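Local coordinates for protein Pts system, fructose-specific iiabc component (Borrelia burgdorferi, PDB 5DLE) that is the IIB domain of a fructose transporter of the phosphotransferase system, which probably phosphorylates incoming fructose to fructose 1-phosphate with phosphate from a phosphohistidine protein, at residues A[26-37]-A[93-104]. Sequence-based numbering, arbitrary orientation.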
# COMPACT_ATOMS: atom_id res chain seq x y z
N HIS A 26 2.36 0.83 -4.54
CA HIS A 26 2.38 0.44 -5.96
C HIS A 26 3.77 0.52 -6.56
O HIS A 26 4.14 -0.34 -7.38
CB HIS A 26 1.42 1.27 -6.81
CG HIS A 26 0.00 0.82 -6.68
ND1 HIS A 26 -0.90 0.95 -7.72
CD2 HIS A 26 -0.69 0.30 -5.64
CE1 HIS A 26 -2.09 0.53 -7.31
NE2 HIS A 26 -1.99 0.12 -6.06
N THR A 27 4.55 1.54 -6.19
CA THR A 27 5.93 1.65 -6.70
C THR A 27 6.71 0.38 -6.39
O THR A 27 7.38 -0.18 -7.29
CB THR A 27 6.60 2.84 -6.04
OG1 THR A 27 5.93 4.02 -6.48
CG2 THR A 27 8.07 2.95 -6.40
N TYR A 28 6.64 -0.07 -5.14
CA TYR A 28 7.47 -1.21 -4.73
C TYR A 28 6.85 -2.53 -5.15
O TYR A 28 7.58 -3.49 -5.44
CB TYR A 28 7.69 -1.19 -3.19
CG TYR A 28 8.89 -0.32 -2.83
CD1 TYR A 28 8.78 1.04 -2.76
CD2 TYR A 28 10.14 -0.89 -2.63
CE1 TYR A 28 9.86 1.85 -2.49
CE2 TYR A 28 11.22 -0.11 -2.38
CZ TYR A 28 11.08 1.25 -2.31
OH TYR A 28 12.18 2.05 -2.04
N ILE A 29 5.50 -2.64 -5.14
CA ILE A 29 4.93 -3.90 -5.60
C ILE A 29 5.27 -4.10 -7.08
O ILE A 29 5.64 -5.20 -7.50
CB ILE A 29 3.40 -3.92 -5.37
CG1 ILE A 29 3.11 -3.93 -3.87
CG2 ILE A 29 2.81 -5.22 -5.96
CD1 ILE A 29 1.62 -3.60 -3.57
N ALA A 30 5.06 -3.05 -7.91
CA ALA A 30 5.39 -3.18 -9.32
C ALA A 30 6.86 -3.55 -9.50
O ALA A 30 7.19 -4.44 -10.31
CB ALA A 30 5.06 -1.89 -10.07
N ALA A 31 7.73 -2.93 -8.70
CA ALA A 31 9.17 -3.21 -8.88
C ALA A 31 9.50 -4.64 -8.55
O ALA A 31 10.21 -5.32 -9.31
CB ALA A 31 10.00 -2.26 -8.02
N LYS A 32 8.97 -5.12 -7.41
CA LYS A 32 9.33 -6.45 -6.96
C LYS A 32 8.69 -7.50 -7.85
O LYS A 32 9.32 -8.52 -8.15
CB LYS A 32 8.95 -6.62 -5.50
CG LYS A 32 9.43 -7.88 -4.86
CD LYS A 32 10.98 -8.06 -4.91
CE LYS A 32 11.27 -9.38 -4.28
NZ LYS A 32 12.67 -9.82 -4.50
N LYS A 33 7.47 -7.27 -8.34
CA LYS A 33 6.89 -8.26 -9.25
C LYS A 33 7.64 -8.28 -10.57
O LYS A 33 7.85 -9.37 -11.14
CB LYS A 33 5.41 -8.00 -9.49
CG LYS A 33 4.63 -8.23 -8.22
CD LYS A 33 3.17 -8.28 -8.46
CE LYS A 33 2.72 -9.68 -8.88
NZ LYS A 33 1.21 -9.67 -8.76
N ILE A 34 8.06 -7.11 -11.07
CA ILE A 34 8.85 -7.10 -12.31
C ILE A 34 10.18 -7.82 -12.09
O ILE A 34 10.61 -8.61 -12.95
CB ILE A 34 9.06 -5.65 -12.79
CG1 ILE A 34 7.74 -5.11 -13.35
CG2 ILE A 34 10.18 -5.58 -13.87
CD1 ILE A 34 7.79 -3.62 -13.60
N GLU A 35 10.85 -7.55 -10.97
CA GLU A 35 12.12 -8.24 -10.66
C GLU A 35 11.92 -9.75 -10.59
O GLU A 35 12.71 -10.50 -11.17
CB GLU A 35 12.70 -7.72 -9.35
CG GLU A 35 13.23 -6.29 -9.46
CD GLU A 35 13.47 -5.60 -8.12
OE1 GLU A 35 13.24 -6.22 -7.04
OE2 GLU A 35 13.87 -4.42 -8.15
N ASN A 36 10.88 -10.22 -9.89
CA ASN A 36 10.69 -11.67 -9.75
C ASN A 36 10.39 -12.31 -11.09
O ASN A 36 10.87 -13.41 -11.36
CB ASN A 36 9.57 -11.98 -8.75
CG ASN A 36 10.00 -11.79 -7.30
OD1 ASN A 36 11.21 -11.78 -7.01
ND2 ASN A 36 9.04 -11.73 -6.40
N GLU A 37 9.54 -11.68 -11.91
CA GLU A 37 9.15 -12.29 -13.18
C GLU A 37 10.30 -12.23 -14.19
O GLU A 37 10.49 -13.18 -14.96
CB GLU A 37 7.90 -11.60 -13.72
CG GLU A 37 7.38 -12.21 -15.03
CD GLU A 37 6.87 -13.66 -14.88
OE1 GLU A 37 6.36 -14.05 -13.80
OE2 GLU A 37 6.99 -14.40 -15.88
N THR A 93 1.03 1.26 -13.27
CA THR A 93 1.43 0.31 -12.23
C THR A 93 0.43 -0.81 -12.04
O THR A 93 0.82 -1.95 -11.78
CB THR A 93 1.74 0.98 -10.89
OG1 THR A 93 0.59 1.61 -10.33
CG2 THR A 93 2.92 1.95 -10.98
N VAL A 94 -0.89 -0.54 -12.15
CA VAL A 94 -1.89 -1.60 -12.04
C VAL A 94 -1.63 -2.69 -13.07
O VAL A 94 -1.69 -3.89 -12.75
CB VAL A 94 -3.29 -0.98 -12.18
CG1 VAL A 94 -4.31 -2.04 -12.45
CG2 VAL A 94 -3.65 -0.25 -10.91
N LYS A 95 -1.36 -2.31 -14.33
CA LYS A 95 -1.15 -3.34 -15.35
C LYS A 95 0.14 -4.10 -15.09
O LYS A 95 0.19 -5.33 -15.24
CB LYS A 95 -1.15 -2.70 -16.73
N ALA A 96 1.19 -3.39 -14.67
CA ALA A 96 2.46 -4.07 -14.39
C ALA A 96 2.31 -5.05 -13.23
O ALA A 96 2.95 -6.12 -13.20
CB ALA A 96 3.54 -3.04 -14.08
N ILE A 97 1.47 -4.71 -12.25
CA ILE A 97 1.28 -5.59 -11.10
C ILE A 97 0.42 -6.78 -11.44
O ILE A 97 0.69 -7.90 -10.99
CB ILE A 97 0.70 -4.78 -9.93
CG1 ILE A 97 1.78 -3.82 -9.43
CG2 ILE A 97 0.20 -5.72 -8.81
CD1 ILE A 97 1.21 -2.71 -8.47
N ASN A 98 -0.64 -6.57 -12.23
CA ASN A 98 -1.60 -7.64 -12.47
C ASN A 98 -1.33 -8.44 -13.73
O ASN A 98 -1.94 -9.51 -13.90
CB ASN A 98 -3.02 -7.07 -12.51
CG ASN A 98 -3.51 -6.71 -11.13
OD1 ASN A 98 -2.94 -7.17 -10.13
ND2 ASN A 98 -4.56 -5.90 -11.06
N ASN A 99 -0.42 -7.99 -14.59
CA ASN A 99 -0.18 -8.65 -15.87
C ASN A 99 1.30 -8.84 -16.10
O ASN A 99 1.76 -8.70 -17.23
CB ASN A 99 -0.79 -7.84 -17.02
CG ASN A 99 -1.04 -8.67 -18.29
OD1 ASN A 99 -1.19 -9.89 -18.23
ND2 ASN A 99 -1.14 -7.99 -19.42
N THR A 100 2.07 -9.15 -15.05
CA THR A 100 3.51 -9.00 -15.11
C THR A 100 4.17 -9.94 -16.12
O THR A 100 5.06 -9.52 -16.86
CB THR A 100 4.15 -9.25 -13.73
OG1 THR A 100 3.35 -8.71 -12.67
CG2 THR A 100 5.54 -8.60 -13.71
N GLU A 101 3.74 -11.21 -16.14
CA GLU A 101 4.31 -12.19 -17.06
C GLU A 101 4.17 -11.72 -18.49
O GLU A 101 5.14 -11.71 -19.26
CB GLU A 101 3.61 -13.53 -16.86
CG GLU A 101 4.08 -14.64 -17.80
CD GLU A 101 3.19 -15.87 -17.66
OE1 GLU A 101 1.94 -15.72 -17.52
OE2 GLU A 101 3.73 -16.99 -17.66
N ASN A 102 2.95 -11.33 -18.86
CA ASN A 102 2.70 -10.90 -20.22
C ASN A 102 3.46 -9.62 -20.53
O ASN A 102 4.01 -9.48 -21.63
CB ASN A 102 1.20 -10.77 -20.43
CG ASN A 102 0.50 -12.13 -20.53
OD1 ASN A 102 1.13 -13.17 -20.79
ND2 ASN A 102 -0.82 -12.14 -20.31
N ILE A 103 3.54 -8.68 -19.58
CA ILE A 103 4.23 -7.43 -19.86
C ILE A 103 5.71 -7.65 -20.13
O ILE A 103 6.28 -7.03 -21.04
CB ILE A 103 3.99 -6.44 -18.72
CG1 ILE A 103 2.65 -5.76 -18.95
CG2 ILE A 103 5.13 -5.42 -18.60
CD1 ILE A 103 2.16 -5.06 -17.74
N ILE A 104 6.36 -8.52 -19.36
CA ILE A 104 7.78 -8.82 -19.60
C ILE A 104 7.95 -9.36 -21.01
O ILE A 104 8.84 -8.95 -21.76
CB ILE A 104 8.30 -9.85 -18.57
CG1 ILE A 104 8.30 -9.30 -17.13
CG2 ILE A 104 9.70 -10.37 -18.98
CD1 ILE A 104 9.08 -8.03 -16.98
O HOH W 1 6.96 -16.78 -16.47
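Ile97 fits as a knob into a hole formed by His26, Ile29, Ala30 and Lys33, where the axes of segments 26-37 and 93-98 come within 8.7 Å at 38°. Its CB carries two branches. CG1 stands anti to the carbonyl carbon (chi1 -70°) and lies against Ala30, 3.7 Å from Ala30 CA. CD1 continues beside Ile29 and ends over one face of the His26 ring, 4.1 Å from His26 CG. The other branch, CG2, meets Ile29 CG2 and Lys33 CD.

Lys33 runs across Ile97 at about a right angle. In one of its two conformers the chain bends at chi3 (85°), and Lys33 NZ donates to Ile97 O at 2.9 Å.

At the other end, His26 ND1 donates to Thr93 OG1 at 3.1 Å. The hydroxyl lies at the ring edge, near its plane. Thr93 OG1 also bonds Asp75, and the His26 ring stacks on His26 of a third subunit. Cys20 touches both His26 and Thr93; in IIB domains of this family a cysteine after the first strand carries the phosphate, so this end probably borders the active site.

Helix 100-107 continues the contact. Thr100 CG2 packs 3.5 Å from Lys33 O, while Thr100 OG1 donates back to Ala96 O. Glu37 CG rests on Ile104. The Glu37 carboxylate nears that of Glu101, but Gln41 and a water bond Glu37 OE2, which probably eases the repulsion.

Helix 25-40 packs on strands 13-19 and 44-50, the C-terminal helices on strand 88-91. The contact thus joins these helices beside the sheet. A polar pair at His26 gives way to apolar packing about Ile97, with Lys33 alongside; the far end carries like charges. Ring stacking and the edge bond together limit how the His26 ring can turn.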